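Local coordinates for CRISPR-associated endonuclease Cas1 (Thermotoga maritima, PDB 4XTK), which probably cuts double-stranded DNA as a metal-dependent endonuclease of the CRISPR adaptive immune system, working as a homodimer together with Cas2, at residues E[124-135]-E[158-169]. Numbering follows the deposited sequence.
Sequences FLKKRKVRADSL and AREEYYSMIDSL
The side chains of Phe124 and Tyr162 cross at about a right angle, Tyr162 OH lying obliquely to the Phe124 ring, 3.4 Å from its CD2. At the edge of the Phe124 ring, near its plane, sits Ile166 CD1, 3.6 Å from Phe124 CE2. One face of the Tyr162 ring carries CG1 of Ile166, offset toward the rim, while Leu125 CD1 approaches this ring obliquely, 3.9 Å from Tyr162 CD1. With its CG anti to the backbone N (chi1 159°), Tyr162 reaches past Leu125 to Phe124, and its hydroxyl, amid these carbons, is hydrogen-bonded to Asp244 OD2 of helix 230-252.

Leu125 spreads its branches: CD1 goes to the tyrosine, CD2 to Ile166 CD1 at 3.7 Å and to Met165 CB.

Beyond the helix, a Schellman motif with Lys129 as its C-prime residue turns the chain, so that Val130 also faces the partner helix. Val130 CG1 touches Met165 CE at 3.6 Å, and CG2 touches Leu169 CD2. Met165, bent at chi2 (-56°) and chi3, also brings this methyl to Arg131 O. Further along, Leu135 CD2 rests 3.6 Å from Ala158 O.

This largely apolar seam illustrates how the end of helix 103-127 and the following turn pack along helix 148-166. Helix 230-252 adjoins both segments, touching Arg128, Tyr162 and Leu169, while helix 136-144 borders Ala158 and Glu161; the side chain of Ala158 lies about 6 Å from that of Glu155, a probable manganese ligand.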
ATOM      1  N   PHE E 124      25.058 -14.707  21.843  1.00 49.27           N
ATOM      2  CA  PHE E 124      25.102 -13.565  22.743  1.00 47.89           C
ATOM      3  C   PHE E 124      25.571 -13.996  24.132  1.00 63.06           C
ATOM      4  O   PHE E 124      26.410 -13.334  24.750  1.00 64.25           O
ATOM      5  CB  PHE E 124      23.733 -12.884  22.824  1.00 45.98           C
ATOM      6  CG  PHE E 124      23.735 -11.613  23.623  1.00 52.71           C
ATOM      7  CD1 PHE E 124      24.119 -10.416  23.044  1.00 57.91           C
ATOM      8  CD2 PHE E 124      23.362 -11.615  24.957  1.00 57.28           C
ATOM      9  CE1 PHE E 124      24.128  -9.246  23.776  1.00 61.72           C
ATOM     10  CE2 PHE E 124      23.370 -10.446  25.696  1.00 59.74           C
ATOM     11  CZ  PHE E 124      23.752  -9.260  25.102  1.00 62.70           C
ATOM     12  N   LEU E 125      25.038 -15.117  24.608  1.00 55.31           N
ATOM     13  CA  LEU E 125      25.413 -15.653  25.913  1.00 56.01           C
ATOM     14  C   LEU E 125      26.879 -16.101  25.969  1.00 64.88           C
ATOM     15  O   LEU E 125      27.577 -15.839  26.952  1.00 68.88           O
ATOM     16  CB  LEU E 125      24.496 -16.819  26.289  1.00 62.90           C
ATOM     17  CG  LEU E 125      23.029 -16.468  26.551  1.00 57.51           C
ATOM     18  CD1 LEU E 125      22.210 -17.727  26.757  1.00 53.24           C
ATOM     19  CD2 LEU E 125      22.902 -15.535  27.750  1.00 52.98           C
ATOM     20  N   LYS E 126      27.347 -16.769  24.918  1.00 61.68           N
ATOM     21  CA  LYS E 126      28.718 -17.279  24.906  1.00 61.80           C
ATOM     22  C   LYS E 126      29.755 -16.165  24.774  1.00 62.06           C
ATOM     23  O   LYS E 126      30.864 -16.285  25.292  1.00 63.14           O
ATOM     24  CB  LYS E 126      28.904 -18.295  23.780  1.00 63.28           C
ATOM     25  CG  LYS E 126      28.260 -19.640  24.055  1.00 67.70           C
ATOM     26  CD  LYS E 126      28.625 -20.657  22.987  1.00 76.42           C
ATOM     27  CE  LYS E 126      27.990 -22.005  23.274  1.00 83.69           C
ATOM     28  NZ  LYS E 126      28.272 -22.991  22.196  1.00 91.88           N
ATOM     29  N   LYS E 127      29.394 -15.094  24.074  1.00 62.32           N
ATOM     30  CA  LYS E 127      30.263 -13.924  23.935  1.00 65.95           C
ATOM     31  C   LYS E 127      30.504 -13.279  25.295  1.00 63.88           C
ATOM     32  O   LYS E 127      31.562 -12.708  25.553  1.00 70.33           O
ATOM     33  CB  LYS E 127      29.645 -12.901  22.978  1.00 65.67           C
ATOM     34  CG  LYS E 127      30.413 -12.671  21.694  1.00 64.67           C
ATOM     35  CD  LYS E 127      29.579 -11.857  20.704  1.00 58.28           C
ATOM     36  N   ARG E 128      29.491 -13.359  26.150  1.00 56.68           N
ATOM     37  CA  ARG E 128      29.541 -12.776  27.483  1.00 60.21           C
ATOM     38  C   ARG E 128      29.935 -13.774  28.572  1.00 65.09           C
ATOM     39  O   ARG E 128      29.825 -13.472  29.760  1.00 66.84           O
ATOM     40  CB  ARG E 128      28.211 -12.102  27.799  1.00 55.19           C
ATOM     41  CG  ARG E 128      28.112 -10.763  27.081  1.00 55.48           C
ATOM     42  CD  ARG E 128      26.742 -10.151  27.133  1.00 63.97           C
ATOM     43  NE  ARG E 128      26.684  -8.929  26.336  1.00 79.78           N
ATOM     44  CZ  ARG E 128      27.020  -7.724  26.785  1.00 91.53           C
ATOM     45  NH1 ARG E 128      27.445  -7.567  28.034  1.00 92.50           N
ATOM     46  NH2 ARG E 128      26.929  -6.674  25.981  1.00 95.32           N
ATOM     47  N   LYS E 129      30.358 -14.966  28.152  1.00 67.71           N
ATOM     48  CA  LYS E 129      30.887 -16.001  29.047  1.00 68.61           C
ATOM     49  C   LYS E 129      29.814 -16.545  29.992  1.00 68.31           C
ATOM     50  O   LYS E 129      30.070 -16.795  31.170  1.00 69.45           O
ATOM     51  CB  LYS E 129      32.079 -15.467  29.851  1.00 71.16           C
ATOM     52  CG  LYS E 129      33.139 -14.751  29.016  1.00 68.86           C
ATOM     53  CD  LYS E 129      34.142 -15.718  28.421  1.00 72.61           C
ATOM     54  CE  LYS E 129      35.403 -15.785  29.266  1.00 76.83           C
ATOM     55  N   VAL E 130      28.611 -16.717  29.454  1.00 64.01           N
ATOM     56  CA  VAL E 130      27.492 -17.309  30.174  1.00 62.30           C
ATOM     57  C   VAL E 130      27.149 -18.664  29.549  1.00 67.05           C
ATOM     58  O   VAL E 130      27.239 -18.823  28.330  1.00 62.30           O
ATOM     59  CB  VAL E 130      26.256 -16.376  30.142  1.00 60.35           C
ATOM     60  CG1 VAL E 130      25.029 -17.060  30.729  1.00 64.73           C
ATOM     61  CG2 VAL E 130      26.550 -15.074  30.870  1.00 55.49           C
ATOM     62  N   ARG E 131      26.764 -19.639  30.374  1.00 72.14           N
ATOM     63  CA  ARG E 131      26.404 -20.972  29.879  1.00 76.24           C
ATOM     64  C   ARG E 131      25.105 -20.947  29.076  1.00 66.44           C
ATOM     65  O   ARG E 131      24.075 -20.482  29.557  1.00 63.00           O
ATOM     66  CB  ARG E 131      26.264 -21.953  31.046  1.00 87.70           C
ATOM     67  CG  ARG E 131      27.311 -21.776  32.130  1.00101.98           C
ATOM     68  CD  ARG E 131      28.065 -23.071  32.377  1.00119.47           C
ATOM     69  NE  ARG E 131      27.273 -24.037  33.135  1.00128.56           N
ATOM     70  CZ  ARG E 131      27.090 -25.303  32.772  1.00128.48           C
ATOM     71  NH1 ARG E 131      27.633 -25.759  31.649  1.00134.98           N
ATOM     72  NH2 ARG E 131      26.357 -26.110  33.526  1.00118.82           N
ATOM     73  N   ALA E 132      25.167 -21.416  27.835  1.00 66.31           N
ATOM     74  CA  ALA E 132      23.989 -21.456  26.968  1.00 60.75           C
ATOM     75  C   ALA E 132      23.338 -22.842  26.871  1.00 59.49           C
ATOM     76  O   ALA E 132      22.355 -23.017  26.149  1.00 63.90           O
ATOM     77  CB  ALA E 132      24.355 -20.949  25.576  1.00 57.68           C
ATOM     78  N   ASP E 133      23.886 -23.822  27.585  1.00 66.79           N
ATOM     79  CA  ASP E 133      23.479 -25.220  27.412  1.00 74.28           C
ATOM     80  C   ASP E 133      22.007 -25.475  27.750  1.00 79.27           C
ATOM     81  O   ASP E 133      21.395 -26.389  27.195  1.00 83.08           O
ATOM     82  CB  ASP E 133      24.370 -26.148  28.251  1.00 80.37           C
ATOM     83  CG  ASP E 133      24.290 -25.858  29.739  1.00 93.91           C
ATOM     84  OD1 ASP E 133      23.793 -24.778  30.118  1.00 96.10           O
ATOM     85  OD2 ASP E 133      24.732 -26.712  30.536  1.00105.06           O
ATOM     86  N   SER E 134      21.442 -24.670  28.647  1.00 62.26           N
ATOM     87  CA  SER E 134      20.045 -24.830  29.038  1.00 62.28           C
ATOM     88  C   SER E 134      19.122 -24.704  27.826  1.00 69.26           C
ATOM     89  O   SER E 134      18.064 -25.335  27.769  1.00 84.20           O
ATOM     90  CB  SER E 134      19.660 -23.803  30.102  1.00 59.31           C
ATOM     91  OG  SER E 134      19.888 -22.486  29.643  1.00 80.06           O
ATOM     92  N   LEU E 135      19.552 -23.905  26.854  1.00 57.60           N
ATOM     93  CA  LEU E 135      18.773 -23.640  25.654  1.00 55.75           C
ATOM     94  C   LEU E 135      18.687 -24.834  24.708  1.00 58.70           C
ATOM     95  O   LEU E 135      17.847 -24.854  23.811  1.00 54.59           O
ATOM     96  CB  LEU E 135      19.358 -22.442  24.905  1.00 53.74           C
ATOM     97  CG  LEU E 135      19.125 -21.076  25.549  1.00 55.17           C
ATOM     98  CD1 LEU E 135      19.713 -19.955  24.693  1.00 54.16           C
ATOM     99  CD2 LEU E 135      17.636 -20.861  25.783  1.00 55.58           C
ATOM    100  N   ALA E 158      11.895 -20.391  25.378  1.00 44.21           N
ATOM    101  CA  ALA E 158      13.336 -20.260  25.186  1.00 42.97           C
ATOM    102  C   ALA E 158      13.797 -18.854  25.538  1.00 42.54           C
ATOM    103  O   ALA E 158      14.805 -18.669  26.218  1.00 44.05           O
ATOM    104  CB  ALA E 158      13.720 -20.591  23.755  1.00 43.51           C
ATOM    105  N   ARG E 159      13.047 -17.867  25.063  1.00 43.36           N
ATOM    106  CA  ARG E 159      13.359 -16.473  25.337  1.00 45.81           C
ATOM    107  C   ARG E 159      13.366 -16.210  26.845  1.00 52.21           C
ATOM    108  O   ARG E 159      14.275 -15.549  27.364  1.00 45.94           O
ATOM    109  CB  ARG E 159      12.358 -15.558  24.632  1.00 48.29           C
ATOM    110  CG  ARG E 159      12.663 -14.073  24.745  1.00 53.54           C
ATOM    111  CD  ARG E 159      13.733 -13.636  23.764  1.00 42.33           C
ATOM    112  NE  ARG E 159      13.358 -13.908  22.379  1.00 45.99           N
ATOM    113  CZ  ARG E 159      14.179 -13.776  21.342  1.00 50.28           C
ATOM    114  NH1 ARG E 159      15.429 -13.367  21.527  1.00 57.84           N
ATOM    115  NH2 ARG E 159      13.751 -14.057  20.117  1.00 51.74           N
ATOM    116  N   GLU E 160      12.365 -16.744  27.545  1.00 52.28           N
ATOM    117  CA  GLU E 160      12.230 -16.502  28.979  1.00 48.46           C
ATOM    118  C   GLU E 160      13.394 -17.116  29.757  1.00 48.73           C
ATOM    119  O   GLU E 160      13.900 -16.518  30.706  1.00 50.45           O
ATOM    120  CB  GLU E 160      10.900 -17.045  29.492  1.00 48.00           C
ATOM    121  N   GLU E 161      13.819 -18.304  29.343  1.00 43.29           N
ATOM    122  CA  GLU E 161      14.987 -18.948  29.935  1.00 45.67           C
ATOM    123  C   GLU E 161      16.251 -18.151  29.616  1.00 47.06           C
ATOM    124  O   GLU E 161      17.140 -17.980  30.458  1.00 48.57           O
ATOM    125  CB  GLU E 161      15.118 -20.386  29.429  1.00 47.55           C
ATOM    126  CG  GLU E 161      16.406 -21.069  29.821  1.00 50.12           C
ATOM    127  CD  GLU E 161      16.556 -21.188  31.322  1.00 75.33           C
ATOM    128  OE1 GLU E 161      15.518 -21.252  32.015  1.00 79.04           O
ATOM    129  OE2 GLU E 161      17.707 -21.216  31.812  1.00 68.94           O
ATOM    130  N   TYR E 162      16.317 -17.670  28.383  1.00 46.17           N
ATOM    131  CA  TYR E 162      17.415 -16.845  27.933  1.00 49.17           C
ATOM    132  C   TYR E 162      17.509 -15.577  28.780  1.00 51.24           C
ATOM    133  O   TYR E 162      18.599 -15.175  29.190  1.00 50.62           O
ATOM    134  CB  TYR E 162      17.228 -16.514  26.454  1.00 48.65           C
ATOM    135  CG  TYR E 162      17.970 -15.297  25.973  1.00 48.88           C
ATOM    136  CD1 TYR E 162      19.282 -15.389  25.534  1.00 50.87           C
ATOM    137  CD2 TYR E 162      17.351 -14.056  25.940  1.00 44.63           C
ATOM    138  CE1 TYR E 162      19.961 -14.274  25.088  1.00 54.96           C
ATOM    139  CE2 TYR E 162      18.021 -12.937  25.498  1.00 47.22           C
ATOM    140  CZ  TYR E 162      19.323 -13.052  25.072  1.00 49.79           C
ATOM    141  OH  TYR E 162      19.986 -11.942  24.626  1.00 43.28           O
ATOM    142  N   TYR E 163      16.359 -14.968  29.055  1.00 48.13           N
ATOM    143  CA  TYR E 163      16.304 -13.759  29.872  1.00 44.50           C
ATOM    144  C   TYR E 163      16.772 -14.006  31.311  1.00 47.09           C
ATOM    145  O   TYR E 163      17.410 -13.139  31.918  1.00 52.17           O
ATOM    146  CB  TYR E 163      14.886 -13.185  29.867  1.00 47.08           C
ATOM    147  CG  TYR E 163      14.611 -12.281  28.689  1.00 51.81           C
ATOM    148  CD1 TYR E 163      15.564 -11.369  28.258  1.00 45.20           C
ATOM    149  CD2 TYR E 163      13.402 -12.345  27.998  1.00 56.34           C
ATOM    150  CE1 TYR E 163      15.324 -10.537  27.179  1.00 45.65           C
ATOM    151  CE2 TYR E 163      13.154 -11.514  26.914  1.00 50.58           C
ATOM    152  CZ  TYR E 163      14.120 -10.613  26.510  1.00 51.09           C
ATOM    153  OH  TYR E 163      13.893  -9.781  25.438  1.00 64.16           O
ATOM    154  N   SER E 164      16.468 -15.184  31.846  1.00 47.80           N
ATOM    155  CA  SER E 164      16.941 -15.564  33.172  1.00 59.77           C
ATOM    156  C   SER E 164      18.458 -15.667  33.188  1.00 55.93           C
ATOM    157  O   SER E 164      19.094 -15.338  34.188  1.00 62.40           O
ATOM    158  CB  SER E 164      16.328 -16.891  33.622  1.00 68.39           C
ATOM    159  OG  SER E 164      14.944 -16.748  33.893  1.00 77.08           O
ATOM    160  N   MET E 165      19.037 -16.121  32.081  1.00 50.82           N
ATOM    161  CA  MET E 165      20.487 -16.234  31.996  1.00 52.60           C
ATOM    162  C   MET E 165      21.104 -14.850  31.850  1.00 56.79           C
ATOM    163  O   MET E 165      22.219 -14.610  32.307  1.00 62.37           O
ATOM    164  CB  MET E 165      20.907 -17.134  30.832  1.00 54.00           C
ATOM    165  CG  MET E 165      20.407 -18.577  30.923  1.00 55.05           C
ATOM    166  SD  MET E 165      20.879 -19.424  32.449  1.00 58.99           S
ATOM    167  CE  MET E 165      22.639 -19.109  32.516  1.00 56.16           C
ATOM    168  N   ILE E 166      20.364 -13.940  31.223  1.00 58.23           N
ATOM    169  CA  ILE E 166      20.817 -12.562  31.045  1.00 58.15           C
ATOM    170  C   ILE E 166      20.919 -11.854  32.393  1.00 62.06           C
ATOM    171  O   ILE E 166      21.786 -11.009  32.598  1.00 62.42           O
ATOM    172  CB  ILE E 166      19.866 -11.774  30.112  1.00 53.46           C
ATOM    173  CG1 ILE E 166      19.978 -12.290  28.680  1.00 57.67           C
ATOM    174  CG2 ILE E 166      20.178 -10.295  30.131  1.00 53.61           C
ATOM    175  CD1 ILE E 166      21.359 -12.173  28.109  1.00 57.28           C
ATOM    176  N   ASP E 167      20.047 -12.226  33.325  1.00 65.04           N
ATOM    177  CA  ASP E 167      20.033 -11.605  34.644  1.00 59.82           C
ATOM    178  C   ASP E 167      21.296 -11.863  35.463  1.00 62.88           C
ATOM    179  O   ASP E 167      21.543 -11.177  36.453  1.00 67.00           O
ATOM    180  CB  ASP E 167      18.811 -12.072  35.433  1.00 60.42           C
ATOM    181  CG  ASP E 167      17.606 -11.180  35.220  1.00 64.38           C
ATOM    182  OD1 ASP E 167      17.791 -10.034  34.755  1.00 53.06           O
ATOM    183  OD2 ASP E 167      16.477 -11.620  35.528  1.00 73.20           O
ATOM    184  N   SER E 168      22.102 -12.841  35.060  1.00 61.44           N
ATOM    185  CA  SER E 168      23.349 -13.108  35.772  1.00 61.25           C
ATOM    186  C   SER E 168      24.425 -12.093  35.389  1.00 66.59           C
ATOM    187  O   SER E 168      25.486 -12.033  36.011  1.00 74.12           O
ATOM    188  CB  SER E 168      23.835 -14.534  35.501  1.00 59.02           C
ATOM    189  OG  SER E 168      24.130 -14.740  34.133  1.00 62.86           O
ATOM    190  N   LEU E 169      24.143 -11.295  34.364  1.00 63.89           N
ATOM    191  CA  LEU E 169      25.058 -10.249  33.919  1.00 62.42           C
ATOM    192  C   LEU E 169      24.707  -8.891  34.513  1.00 58.22           C
ATOM    193  O   LEU E 169      25.422  -7.913  34.304  1.00 62.60           O
ATOM    194  CB  LEU E 169      25.049 -10.161  32.393  1.00 54.51           C
ATOM    195  CG  LEU E 169      25.564 -11.412  31.687  1.00 54.08           C
ATOM    196  CD1 LEU E 169      25.314 -11.319  30.197  1.00 49.32           C
ATOM    197  CD2 LEU E 169      27.045 -11.610  31.982  1.00 53.90           C
TER